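Local coordinates for protein HAD-superfamily hydrolase, subfamily IA, variant 1 (Ehrlichia chaffeensis, PDB 3KZX) that probably hydrolyses 2-phosphoglycolate to glycolate and phosphate, as a capped phosphatase of the HAD superfamily, at residues A[55-60]-A[75-80]; A[41-46]-A[87-92]; A[29-34]-A[157-162]. All blocks are in the same frame, centred on the assembly; numbering follows the deposited sequence. Where two conformers were deposited one is given.

Contact 1. Residues A[55-60]-A[75-80]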
# COMPACT_ATOMS: atom_id res chain seq x y z
N MET A 55 12.44 -11.12 -17.19
CA MET A 55 11.44 -11.97 -17.82
C MET A 55 11.88 -12.45 -19.20
O MET A 55 11.13 -13.16 -19.87
CB MET A 55 10.09 -11.24 -17.91
CG MET A 55 9.48 -10.89 -16.55
SD MET A 55 7.83 -10.12 -16.50
CE MET A 55 6.73 -11.45 -17.02
N GLY A 56 13.07 -12.04 -19.63
CA GLY A 56 13.67 -12.51 -20.89
C GLY A 56 13.40 -11.60 -22.07
O GLY A 56 14.01 -11.77 -23.11
N TYR A 57 12.49 -10.63 -21.94
CA TYR A 57 12.15 -9.83 -23.10
C TYR A 57 13.36 -9.01 -23.56
O TYR A 57 14.19 -8.56 -22.76
CB TYR A 57 10.95 -8.91 -22.84
CG TYR A 57 9.61 -9.60 -22.65
CD1 TYR A 57 8.68 -9.70 -23.69
CD2 TYR A 57 9.27 -10.16 -21.42
CE1 TYR A 57 7.45 -10.32 -23.49
CE2 TYR A 57 8.06 -10.78 -21.22
CZ TYR A 57 7.15 -10.86 -22.24
OH TYR A 57 5.95 -11.49 -21.99
N LYS A 58 13.49 -8.91 -24.87
CA LYS A 58 14.22 -7.83 -25.53
C LYS A 58 13.27 -7.65 -26.69
O LYS A 58 12.28 -8.38 -26.75
CB LYS A 58 15.61 -8.28 -25.99
N ASN A 59 13.44 -6.67 -27.56
CA ASN A 59 14.18 -5.45 -27.37
C ASN A 59 13.04 -4.45 -27.26
O ASN A 59 12.57 -3.92 -28.26
CB ASN A 59 15.04 -5.17 -28.61
N ILE A 60 12.53 -4.26 -26.05
CA ILE A 60 11.33 -3.44 -25.82
C ILE A 60 11.72 -1.98 -25.67
O ILE A 60 12.54 -1.66 -24.82
CB ILE A 60 10.55 -3.90 -24.55
CG1 ILE A 60 10.27 -5.41 -24.59
CG2 ILE A 60 9.24 -3.13 -24.42
CD1 ILE A 60 9.56 -5.89 -25.85
N ILE A 75 0.28 -4.25 -20.70
CA ILE A 75 -0.73 -5.29 -20.55
C ILE A 75 -0.85 -6.09 -21.82
O ILE A 75 -0.89 -7.33 -21.76
CB ILE A 75 -2.10 -4.72 -20.13
CG1 ILE A 75 -2.06 -4.28 -18.66
CG2 ILE A 75 -3.21 -5.78 -20.34
CD1 ILE A 75 -3.13 -3.26 -18.26
N THR A 76 -0.89 -5.42 -22.97
CA THR A 76 -1.02 -6.15 -24.23
C THR A 76 0.27 -6.90 -24.61
O THR A 76 0.21 -7.93 -25.25
CB THR A 76 -1.41 -5.21 -25.39
OG1 THR A 76 -0.36 -4.27 -25.61
CG2 THR A 76 -2.70 -4.46 -25.06
N LEU A 77 1.43 -6.35 -24.24
CA LEU A 77 2.72 -7.00 -24.55
C LEU A 77 2.84 -8.31 -23.76
O LEU A 77 3.17 -9.36 -24.31
CB LEU A 77 3.91 -6.09 -24.18
CG LEU A 77 5.33 -6.69 -24.25
CD1 LEU A 77 5.70 -7.15 -25.68
CD2 LEU A 77 6.41 -5.73 -23.67
N LEU A 78 2.53 -8.22 -22.48
CA LEU A 78 2.77 -9.32 -21.51
C LEU A 78 1.73 -10.44 -21.60
O LEU A 78 2.06 -11.60 -21.34
CB LEU A 78 2.81 -8.77 -20.11
CG LEU A 78 4.17 -8.29 -19.55
CD1 LEU A 78 5.15 -7.91 -20.61
CD2 LEU A 78 3.97 -7.12 -18.63
N GLY A 79 0.49 -10.08 -21.95
CA GLY A 79 -0.59 -11.06 -22.07
C GLY A 79 -0.71 -11.86 -20.78
O GLY A 79 -0.81 -11.28 -19.71
N LYS A 80 -0.67 -13.19 -20.90
CA LYS A 80 -0.74 -14.09 -19.73
C LYS A 80 0.29 -13.81 -18.63
O LYS A 80 0.04 -14.12 -17.47
CB LYS A 80 -0.58 -15.56 -20.21
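Apolar packing in the helical cap domain joins the loop 55-60, which follows helix 45-54, to the C-terminal end of helix 70-78; such an all-helical cap over the core is the C1 type of subfamily I HAD hydrolases. Gly56, with positive phi, ends helix 45-54 in a Schellman motif, and the chain then turns so that Tyr57 and Ile60 both face the neighbouring helix. The Tyr57 side chain lies obliquely across Leu78, with ring carbon CZ 3.9 Å from Leu78 CD1, while its CE1 lies 4.2 Å from Leu77 CD1. The phenol oxygen arrives over the backbone, with Tyr57 OH 3.9 Å from Leu78 CA, and makes no hydrogen bond to 75-80. Met55 CB sits in the ring plane at the edge of the same tyrosine. Leu78 is buried, and its CD1 is the methyl turned to the tyrosine. Leu52 of helix 45-54 touches Tyr57, Ile60 and Leu78, so three parts of the cap close on one another. Leu77 has CG anti to its backbone N (chi1 171°), which extends the isobutyl group toward the loop; there it meets Ile60 tip to tip, with Leu77 CD2 3.8 Å from Ile60 CD1.

Contact 2. Residues A[41-46]-A[87-92]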
# COMPACT_ATOMS: atom_id res chain seq x y z
N ILE A 41 0.92 4.96 -12.26
CA ILE A 41 0.95 6.30 -12.82
C ILE A 41 2.33 6.87 -12.53
O ILE A 41 2.75 6.93 -11.37
CB ILE A 41 -0.24 7.17 -12.28
CG1 ILE A 41 -1.56 6.62 -12.86
CG2 ILE A 41 -0.03 8.66 -12.59
CD1 ILE A 41 -2.77 7.61 -12.94
N ASN A 42 3.04 7.25 -13.59
CA ASN A 42 4.42 7.71 -13.53
C ASN A 42 5.33 6.51 -13.28
O ASN A 42 6.26 6.57 -12.46
CB ASN A 42 4.59 8.82 -12.45
CG ASN A 42 3.71 10.06 -12.72
OD1 ASN A 42 3.33 10.31 -13.88
ND2 ASN A 42 3.36 10.81 -11.67
N ILE A 43 5.05 5.40 -13.97
CA ILE A 43 5.92 4.22 -13.95
C ILE A 43 7.34 4.64 -14.32
O ILE A 43 7.53 5.40 -15.28
CB ILE A 43 5.44 3.14 -14.93
CG1 ILE A 43 4.15 2.50 -14.43
CG2 ILE A 43 6.50 2.07 -15.14
CD1 ILE A 43 3.51 1.51 -15.43
N ASP A 44 8.34 4.20 -13.55
CA ASP A 44 9.74 4.44 -13.91
C ASP A 44 10.13 3.35 -14.90
O ASP A 44 10.12 2.17 -14.57
CB ASP A 44 10.66 4.40 -12.68
CG ASP A 44 12.09 4.85 -12.99
OD1 ASP A 44 12.83 5.11 -12.02
OD2 ASP A 44 12.48 4.92 -14.18
N ARG A 45 10.45 3.77 -16.13
CA ARG A 45 10.77 2.85 -17.20
C ARG A 45 11.96 1.98 -16.85
O ARG A 45 11.97 0.79 -17.17
CB ARG A 45 11.04 3.59 -18.52
CG ARG A 45 9.83 4.30 -19.11
CD ARG A 45 10.16 5.03 -20.41
NE ARG A 45 8.98 5.67 -20.98
CZ ARG A 45 8.40 6.76 -20.49
NH1 ARG A 45 8.87 7.36 -19.39
NH2 ARG A 45 7.33 7.26 -21.08
N THR A 46 12.96 2.57 -16.18
CA THR A 46 14.17 1.84 -15.80
C THR A 46 13.79 0.61 -15.00
O THR A 46 14.27 -0.48 -15.28
CB THR A 46 15.15 2.70 -15.00
OG1 THR A 46 15.44 3.86 -15.77
CG2 THR A 46 16.47 1.94 -14.76
N ILE A 87 3.99 -8.69 -10.01
CA ILE A 87 4.70 -9.26 -8.87
C ILE A 87 6.17 -8.84 -8.84
O ILE A 87 6.67 -8.40 -7.80
CB ILE A 87 4.59 -10.81 -8.85
CG1 ILE A 87 3.15 -11.25 -8.53
CG2 ILE A 87 5.57 -11.39 -7.79
CD1 ILE A 87 2.78 -12.60 -9.00
N LEU A 88 6.88 -9.04 -9.94
CA LEU A 88 8.29 -8.64 -10.04
C LEU A 88 8.44 -7.15 -9.82
O LEU A 88 9.36 -6.72 -9.10
CB LEU A 88 8.89 -9.02 -11.41
CG LEU A 88 9.53 -10.39 -11.47
CD1 LEU A 88 8.62 -11.48 -10.90
CD2 LEU A 88 10.02 -10.73 -12.89
N TYR A 89 7.49 -6.38 -10.38
CA TYR A 89 7.52 -4.95 -10.31
C TYR A 89 7.38 -4.46 -8.86
O TYR A 89 8.18 -3.63 -8.43
CB TYR A 89 6.40 -4.36 -11.18
CG TYR A 89 6.26 -2.87 -11.20
CD1 TYR A 89 7.29 -2.05 -11.64
CD2 TYR A 89 5.08 -2.27 -10.83
CE1 TYR A 89 7.15 -0.67 -11.70
CE2 TYR A 89 4.93 -0.89 -10.89
CZ TYR A 89 5.97 -0.10 -11.31
OH TYR A 89 5.82 1.26 -11.36
N GLU A 90 6.36 -4.93 -8.13
CA GLU A 90 6.24 -4.56 -6.71
C GLU A 90 7.45 -5.00 -5.90
O GLU A 90 7.89 -4.27 -4.99
CB GLU A 90 5.01 -5.20 -6.05
CG GLU A 90 4.66 -4.55 -4.69
CD GLU A 90 3.21 -4.78 -4.26
OE1 GLU A 90 2.56 -5.66 -4.85
OE2 GLU A 90 2.73 -4.09 -3.34
N ASN A 91 7.94 -6.21 -6.15
CA ASN A 91 9.15 -6.71 -5.47
C ASN A 91 10.34 -5.75 -5.63
O ASN A 91 11.06 -5.47 -4.67
CB ASN A 91 9.54 -8.11 -5.95
CG ASN A 91 8.62 -9.22 -5.44
OD1 ASN A 91 8.73 -10.37 -5.88
ND2 ASN A 91 7.70 -8.90 -4.53
N SER A 92 10.48 -5.21 -6.84
CA SER A 92 11.60 -4.34 -7.20
C SER A 92 11.48 -2.98 -6.51
O SER A 92 12.46 -2.45 -5.99
CB SER A 92 11.66 -4.16 -8.73
OG SER A 92 12.50 -3.08 -9.10
O HOH W 1 8.11 2.57 -11.33
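With chi1 at 179°, Tyr89 holds its ring straight out from helix 82-95 toward Ile43, whose own chi1 of -71° sets CG1 beside the backbone N and CG2 beside the carbonyl carbon, so that both branches meet the phenol end. The hydroxyl does most of the touching: Tyr89 OH is 3.7 Å from Ile43 CG1 and 3.9 Å from Ile43 CG2. The two side chains meet at a slant, and the ring itself is more distant, CZ of Tyr89 lying 4.4 Å from Ile43 CG2.

Polar contact across the gap runs through a water, which accepts from Asp44 N at 2.8 Å and donates to Tyr89 OH at 2.6 Å. The hydroxyl also bonds to the carbonyl oxygen of Thr39, just before 41-46, so two bonds grip a buried polar atom and fix where the ring ends. Asp44 occupies the N-cap position of helix 45-54; in one of its two conformers, OD2 accepts from Thr46 N at 3.1 Å, the donor standing 48° out of the carboxylate plane. Phe48 meets the Tyr89 ring with the two planes inclined, and Ile70 and Pro71 pack on Ile43. The tyrosine thus ties helix 82-95 to the start of helix 45-54, where the chain enters the helical C1 cap characteristic of subfamily I HAD hydrolases.

Contact 3. Residues A[29-34]-A[157-162]; sequences IFDWYN and TIKPSP
Asp31 and Lys159 face each other across 10.5 Å between their CA atoms, the aspartate just past strand 27-30 and right before helix 32-36, the lysine in an irregular loop that continues through a cis peptide bond to Pro160. A salt bridge spans the gap: Lys159 NZ lies 3.0 Å from Asp31 OD2 and 3.1 Å from Asp31 OD1. Its distance to Asp31 CG is also 3.1 Å, so the ammonium group sits over the flat side of the carboxylate, close to both oxygens. Trp32 N comes from the opposite side of that plane, donating to Asp31 OD1 over 2.8 Å at 141° and from 35° out of the plane. The carboxylate is thereby held between the lysine ammonium on one face and a backbone N-H on the other.

The placement is consistent with the HAD active site, which lies at the C-terminal edge of a Rossmann-like parallel sheet. Asp31 is placed like the nucleophilic aspartate of the first HAD motif and Lys159 like the conserved lysine of the third; Tyr33 stands where many HAD phosphatases have a second aspartate. The lysine chain is bent at chi3 (-63°), which helps direct its nitrogen to several partners. NZ forms a second salt bridge with Asp189 and a hydrogen bond to the carbonyl oxygen of Val125, while Asn127 OD1 accepts from the backbone N of Lys159.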
# COMPACT_ATOMS: atom_id res chain seq x y z
N ILE A 29 -4.67 1.12 9.90
CA ILE A 29 -3.37 0.81 9.33
C ILE A 29 -3.53 0.74 7.81
O ILE A 29 -4.48 0.16 7.32
CB ILE A 29 -2.80 -0.53 9.88
CG1 ILE A 29 -2.70 -0.48 11.42
CG2 ILE A 29 -1.38 -0.79 9.31
CD1 ILE A 29 -2.24 -1.79 12.03
N PHE A 30 -2.56 1.31 7.07
CA PHE A 30 -2.56 1.32 5.61
C PHE A 30 -1.35 0.63 5.06
O PHE A 30 -0.27 0.80 5.59
CB PHE A 30 -2.53 2.74 5.06
CG PHE A 30 -3.78 3.54 5.32
CD1 PHE A 30 -4.83 3.55 4.39
CD2 PHE A 30 -3.93 4.29 6.48
CE1 PHE A 30 -5.97 4.28 4.61
CE2 PHE A 30 -5.11 5.03 6.70
CZ PHE A 30 -6.10 5.03 5.77
N ASP A 31 -1.50 -0.09 3.96
CA ASP A 31 -0.35 -0.45 3.17
C ASP A 31 -0.04 0.73 2.26
O ASP A 31 -0.88 1.63 2.08
CB ASP A 31 -0.68 -1.69 2.34
CG ASP A 31 0.58 -2.42 1.83
OD1 ASP A 31 1.71 -1.96 2.04
OD2 ASP A 31 0.39 -3.51 1.25
N TRP A 32 1.18 0.74 1.69
CA TRP A 32 1.65 1.83 0.89
C TRP A 32 1.41 1.52 -0.62
O TRP A 32 0.44 1.98 -1.22
CB TRP A 32 3.14 2.10 1.25
CG TRP A 32 3.76 3.24 0.58
CD1 TRP A 32 4.77 3.19 -0.34
CD2 TRP A 32 3.43 4.62 0.73
NE1 TRP A 32 5.09 4.45 -0.76
CE2 TRP A 32 4.28 5.35 -0.11
CE3 TRP A 32 2.49 5.32 1.50
CZ2 TRP A 32 4.24 6.74 -0.21
CZ3 TRP A 32 2.44 6.71 1.40
CH2 TRP A 32 3.31 7.40 0.55
N TYR A 33 2.24 0.67 -1.20
CA TYR A 33 2.14 0.40 -2.63
C TYR A 33 0.83 -0.34 -2.95
O TYR A 33 0.52 -1.33 -2.33
CB TYR A 33 3.31 -0.45 -3.11
CG TYR A 33 4.64 0.27 -3.27
CD1 TYR A 33 4.71 1.59 -3.75
CD2 TYR A 33 5.81 -0.38 -3.00
CE1 TYR A 33 5.93 2.22 -3.88
CE2 TYR A 33 7.05 0.23 -3.16
CZ TYR A 33 7.11 1.53 -3.59
OH TYR A 33 8.35 2.10 -3.76
N ASN A 34 0.08 0.16 -3.95
CA ASN A 34 -1.17 -0.45 -4.41
C ASN A 34 -2.36 -0.35 -3.44
O ASN A 34 -3.43 -0.90 -3.69
CB ASN A 34 -0.91 -1.86 -4.93
CG ASN A 34 0.23 -1.87 -5.94
OD1 ASN A 34 0.14 -1.23 -6.99
ND2 ASN A 34 1.33 -2.53 -5.60
N THR A 157 10.66 -9.85 10.68
CA THR A 157 9.92 -10.53 9.62
C THR A 157 9.18 -9.52 8.73
O THR A 157 9.25 -8.29 8.94
CB THR A 157 8.95 -11.61 10.21
OG1 THR A 157 8.05 -10.98 11.13
CG2 THR A 157 9.74 -12.74 10.94
N ILE A 158 8.51 -10.02 7.72
CA ILE A 158 7.70 -9.18 6.80
C ILE A 158 6.31 -9.81 6.69
O ILE A 158 6.13 -10.95 7.09
CB ILE A 158 8.39 -9.05 5.40
CG1 ILE A 158 8.74 -10.41 4.81
CG2 ILE A 158 9.67 -8.18 5.48
CD1 ILE A 158 9.30 -10.36 3.34
N LYS A 159 5.35 -9.07 6.14
CA LYS A 159 4.01 -9.62 5.89
C LYS A 159 4.23 -10.77 4.94
O LYS A 159 5.12 -10.69 4.07
CB LYS A 159 3.09 -8.54 5.28
CG LYS A 159 2.85 -7.33 6.22
CD LYS A 159 2.04 -6.21 5.52
CE LYS A 159 2.78 -5.61 4.32
NZ LYS A 159 1.94 -4.59 3.60
N PRO A 160 3.45 -11.86 5.10
CA PRO A 160 2.21 -12.02 5.90
C PRO A 160 2.36 -12.31 7.40
O PRO A 160 1.36 -12.56 8.07
CB PRO A 160 1.53 -13.20 5.23
CG PRO A 160 2.67 -14.02 4.77
CD PRO A 160 3.73 -13.07 4.31
N SER A 161 3.58 -12.27 7.93
CA SER A 161 3.75 -12.40 9.37
C SER A 161 2.93 -11.29 10.02
O SER A 161 2.88 -10.17 9.48
CB SER A 161 5.20 -12.20 9.81
OG SER A 161 5.28 -12.08 11.24
N PRO A 162 2.34 -11.57 11.18
CA PRO A 162 1.69 -10.52 11.97
C PRO A 162 2.63 -9.53 12.64
O PRO A 162 2.20 -8.43 13.03
CB PRO A 162 0.90 -11.32 13.01
CG PRO A 162 1.74 -12.51 13.24
CD PRO A 162 2.23 -12.88 11.85

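How the contacts relate
The contacts are nested along the chain: 55-60 with 75-80 lies inside the span closed by 41-46 with 87-92, which lies inside that closed by 29-34 with 157-162. Contacts 1 and 2, centres 14 Å apart, both lie in the cap formed by the consecutive helices 45-54, 70-78 and 82-95, and touch where Met55 CG meets Leu88 CD2 at 3.7 Å. Contact 3 belongs to the parallel-sheet core, its centre 18 Å from contact 2 and 28 Å from contact 1. A probable but weak hydrogen bond from Asn34 ND2 to Glu90 OE2, 3.1 Å, links core to cap. The cap is thus an insertion after the first core strand, with contact 2 nearer the probable active site.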